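Side-chain contacts in putative lipoprotein (Bacteroides ovatus, PDB 3OQQ), which is of unknown function but, as a putative extracellular lipoprotein that carries bound calcium ions, probably works at the bacterial cell surface: residues Ala225-Glu228 / Leu229-Lys232; Ala358-Glu361 / Ala362-Gly366. All coordinates share one frame; numbering follows the deposited sequence.

Interaction 1. Residues Ala225-Glu228 / Leu229-Lys232; sequences AKEE and LSTK
Glu227 and Lys232 are joined by a salt bridge that spans the corner where strand 221-230 runs out: Lys232 NZ stands 3.1 Å from Glu227 OE2. The ammonium comes in on the syn side of that oxygen, 17° out of the carboxylate plane, and the two long side chains cross at about a right angle. Glu227 holds CG anti to its own nitrogen (chi1 -169°), and the extended chain beyond puts the carboxylate on the inner side of the bend, where Ser230 and Lys232 come back to meet it. Lys232 is also stretched, and reaches back with its end. Water 1 closes a small ring, donating to Glu227 OE1 at 2.7 Å and accepting from Lys232 NZ at 3.1 Å; both carboxylate oxygens are thereby engaged. Ser230 adds a weak hydrogen bond from its OG to Glu227 OE2, at 3.5 Å. The same OG accepts from Lys232 N at 3.2 Å, a fairly straight bond (160°); a small hydroxyl residue suits this buried place because its short OG reaches both the main-chain N-H of Lys232 and the carboxylate. Leu229 makes the corner itself, with phi and psi both positive, and its nitrogen is bound by Thr209 OG1. Around the pair, Val235 and Val237 of strand 234-242 touch the Glu227 side chain. Leu229 and Ser230 together face Ile208 of the partner strand 205-215, a G1 beta bulge in this antiparallel hairpin, and Ser230 also opens an ST turn through its OG.

Interaction 2. Residues Ala358-Glu361 / Ala362-Gly366; sequences AEYE and ALVAG
The short helix 357-364 pairs Tyr360 with Val364 in an i to i+4 CH-pi contact. Val364 CG1 lies over one face of the ring, 3.9 Å from its centroid and 15° off the normal, with CZ its nearest ring atom at 3.8 Å. Tyr360 turns CG anti to the backbone nitrogen (chi1 174°), which sends the ring along the helix toward Val364. A branched valine suits the spot: while CG1 meets the ring, CG2 lies over the backbone, 3.3 Å from Tyr360 O and near Glu361 O. Beneath the side chains, Val364 N bonds to Tyr360 O at 3.0 Å and Leu363 N to Glu359 O at the same length. The next bond along, Ala365 N to Glu361 O, is weak at 3.2 Å and bent to 127°. The buried phenol is satisfied by a hydrogen bond with Tyr376 N. Were Tyr360 cut back to an alanine, Val364 CG1 would probably lose its aromatic face and Tyr376 N its hydroxyl partner. The helix sits at the surface against loops: Trp135 lies nearly parallel to the Tyr360 ring and also touches Leu363 and Val364, while Leu370 packs on Val364.

Interactions 1 and 2 are separate surface contacts of one chain, with centres 35 Å apart and nearest atoms about 23 Å apart. They follow one another in sequence, and both belong to the part of the chain assigned to the DUF4842 family. Each spans only a few residues, yet the chemistry differs. Interaction 1 brings charge, a hydroxyl and a water together at the end of a beta hairpin, whereas interaction 2 relies on an aromatic face and a methyl group along a helix. The centre of residues 225-232 lies 22 Å from the middle of the chain and that of residues 358-366 lies 28 Å from it. None of the calcium ligands belongs to either contact.

Interaction 1. Residues Ala225-Glu228 / Leu229-Lys232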
loop_
_atom_site.group_PDB
_atom_site.type_symbol
_atom_site.label_atom_id
_atom_site.label_comp_id
_atom_site.label_asym_id
_atom_site.label_seq_id
_atom_site.Cartn_x
_atom_site.Cartn_y
_atom_site.Cartn_z
ATOM N N ALA A 225 6.818 -17.726 9.741
ATOM C CA ALA A 225 6.088 -17.594 11.021
ATOM C C ALA A 225 4.658 -17.231 10.739
ATOM O O ALA A 225 4.372 -16.589 9.731
ATOM C CB ALA A 225 6.709 -16.531 11.922
ATOM N N LYS A 226 3.758 -17.601 11.641
ATOM C CA LYS A 226 2.332 -17.320 11.504
ATOM C C LYS A 226 1.659 -17.521 12.816
ATOM O O LYS A 226 2.015 -18.438 13.557
ATOM C CB LYS A 226 1.689 -18.237 10.438
ATOM C CG LYS A 226 0.210 -18.003 10.150
ATOM C CD LYS A 226 -0.253 -18.944 9.040
ATOM C CE LYS A 226 -1.425 -18.396 8.276
ATOM N NZ LYS A 226 -1.686 -19.164 7.032
ATOM N N GLU A 227 0.714 -16.626 13.113
ATOM C CA GLU A 227 -0.206 -16.685 14.239
ATOM C C GLU A 227 -1.568 -16.422 13.643
ATOM O O GLU A 227 -1.754 -15.389 12.998
ATOM C CB GLU A 227 0.143 -15.693 15.362
ATOM C CG GLU A 227 -0.664 -15.953 16.626
ATOM C CD GLU A 227 -0.199 -15.220 17.865
ATOM O OE1 GLU A 227 1.023 -14.984 18.012
ATOM O OE2 GLU A 227 -1.059 -14.936 18.727
ATOM N N GLU A 228 -2.507 -17.334 13.860
ATOM C CA GLU A 228 -3.841 -17.261 13.253
ATOM C C GLU A 228 -4.969 -16.882 14.205
ATOM O O GLU A 228 -5.041 -17.384 15.330
ATOM C CB GLU A 228 -4.204 -18.616 12.637
ATOM C CG GLU A 228 -3.449 -18.927 11.370
ATOM C CD GLU A 228 -4.075 -20.065 10.595
ATOM O OE1 GLU A 228 -5.042 -19.810 9.842
ATOM O OE2 GLU A 228 -3.622 -21.218 10.772
ATOM N N LEU A 229 -5.889 -16.033 13.700
ATOM C CA LEU A 229 -7.153 -15.625 14.342
ATOM C C LEU A 229 -7.010 -15.260 15.833
ATOM O O LEU A 229 -7.806 -15.683 16.676
ATOM C CB LEU A 229 -8.185 -16.778 14.165
ATOM C CG LEU A 229 -8.392 -17.308 12.743
ATOM C CD1 LEU A 229 -9.179 -18.590 12.756
ATOM C CD2 LEU A 229 -9.094 -16.305 11.877
ATOM N N SER A 230 -5.990 -14.454 16.151
ATOM C CA SER A 230 -5.714 -14.055 17.520
ATOM C C SER A 230 -6.667 -12.962 17.986
ATOM O O SER A 230 -6.999 -12.055 17.223
ATOM C CB SER A 230 -4.277 -13.566 17.626
ATOM O OG SER A 230 -4.012 -13.161 18.956
ATOM N N THR A 231 -7.063 -13.022 19.259
ATOM C CA THR A 231 -7.932 -12.029 19.901
ATOM C C THR A 231 -7.103 -11.017 20.680
ATOM O O THR A 231 -7.667 -10.123 21.306
ATOM C CB THR A 231 -8.939 -12.714 20.846
ATOM O OG1 THR A 231 -8.224 -13.501 21.814
ATOM C CG2 THR A 231 -9.973 -13.536 20.097
ATOM N N LYS A 232 -5.771 -11.175 20.666
ATOM C CA LYS A 232 -4.816 -10.294 21.353
ATOM C C LYS A 232 -4.839 -8.868 20.784
ATOM O O LYS A 232 -5.058 -8.692 19.578
ATOM C CB LYS A 232 -3.376 -10.833 21.201
ATOM C CG LYS A 232 -3.082 -12.143 21.930
ATOM C CD LYS A 232 -1.717 -12.653 21.489
ATOM C CE LYS A 232 -1.383 -14.005 22.060
ATOM N NZ LYS A 232 -0.034 -14.454 21.619
HETATM O O HOH W 1 1.653 -12.832 19.548
#

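Interaction 2. Residues Ala358-Glu361 / Ala362-Gly366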
loop_
_atom_site.group_PDB
_atom_site.type_symbol
_atom_site.label_atom_id
_atom_site.label_comp_id
_atom_site.label_asym_id
_atom_site.label_seq_id
_atom_site.Cartn_x
_atom_site.Cartn_y
_atom_site.Cartn_z
ATOM N N ALA A 358 5.826 12.622 20.895
ATOM C CA ALA A 358 6.600 13.481 21.806
ATOM C C ALA A 358 8.020 13.698 21.266
ATOM O O ALA A 358 8.495 14.842 21.254
ATOM C CB ALA A 358 6.637 12.895 23.231
ATOM N N GLU A 359 8.679 12.608 20.801
ATOM C CA GLU A 359 10.030 12.671 20.234
ATOM C C GLU A 359 10.051 13.538 18.985
ATOM O O GLU A 359 10.974 14.334 18.833
ATOM C CB GLU A 359 10.542 11.272 19.880
ATOM C CG GLU A 359 11.234 10.545 21.020
ATOM C CD GLU A 359 11.435 9.069 20.724
ATOM O OE1 GLU A 359 12.383 8.739 19.974
ATOM O OE2 GLU A 359 10.615 8.247 21.196
ATOM N N TYR A 360 9.032 13.388 18.096
ATOM C CA TYR A 360 8.920 14.141 16.849
ATOM C C TYR A 360 8.913 15.617 17.141
ATOM O O TYR A 360 9.668 16.359 16.517
ATOM C CB TYR A 360 7.664 13.739 16.043
ATOM C CG TYR A 360 7.426 14.588 14.807
ATOM C CD1 TYR A 360 8.000 14.253 13.582
ATOM C CD2 TYR A 360 6.637 15.734 14.866
ATOM C CE1 TYR A 360 7.767 15.015 12.439
ATOM C CE2 TYR A 360 6.423 16.523 13.736
ATOM C CZ TYR A 360 6.991 16.158 12.522
ATOM O OH TYR A 360 6.794 16.922 11.402
ATOM N N GLU A 361 8.059 16.038 18.090
ATOM C CA GLU A 361 7.902 17.432 18.505
ATOM C C GLU A 361 9.191 17.992 19.103
ATOM O O GLU A 361 9.553 19.111 18.775
ATOM C CB GLU A 361 6.731 17.568 19.492
ATOM C CG GLU A 361 5.404 17.480 18.752
ATOM C CD GLU A 361 4.117 17.494 19.552
ATOM O OE1 GLU A 361 4.173 17.573 20.798
ATOM O OE2 GLU A 361 3.041 17.400 18.919
ATOM N N ALA A 362 9.898 17.207 19.935
ATOM C CA ALA A 362 11.155 17.638 20.557
ATOM C C ALA A 362 12.268 17.828 19.515
ATOM O O ALA A 362 13.049 18.758 19.626
ATOM C CB ALA A 362 11.591 16.630 21.612
ATOM N N LEU A 363 12.303 16.956 18.500
ATOM C CA LEU A 363 13.267 16.929 17.407
ATOM C C LEU A 363 13.085 18.096 16.444
ATOM O O LEU A 363 14.076 18.734 16.062
ATOM C CB LEU A 363 13.104 15.607 16.639
ATOM C CG LEU A 363 14.348 14.998 16.037
ATOM C CD1 LEU A 363 14.315 13.494 16.178
ATOM C CD2 LEU A 363 14.463 15.331 14.574
ATOM N N VAL A 364 11.837 18.361 16.026
ATOM C CA VAL A 364 11.566 19.404 15.039
ATOM C C VAL A 364 11.583 20.834 15.656
ATOM O O VAL A 364 11.697 21.813 14.907
ATOM C CB VAL A 364 10.226 19.143 14.277
ATOM C CG1 VAL A 364 10.220 17.782 13.578
ATOM C CG2 VAL A 364 9.019 19.275 15.189
ATOM N N ALA A 365 11.444 20.943 17.001
ATOM C CA ALA A 365 11.298 22.211 17.732
ATOM C C ALA A 365 12.346 23.271 17.347
ATOM O O ALA A 365 11.973 24.401 16.969
ATOM C CB ALA A 365 11.320 21.966 19.236
ATOM N N GLY A 366 13.627 22.911 17.399
ATOM C CA GLY A 366 14.672 23.883 17.070
ATOM C C GLY A 366 15.124 23.964 15.623
ATOM O O GLY A 366 16.030 24.744 15.316
#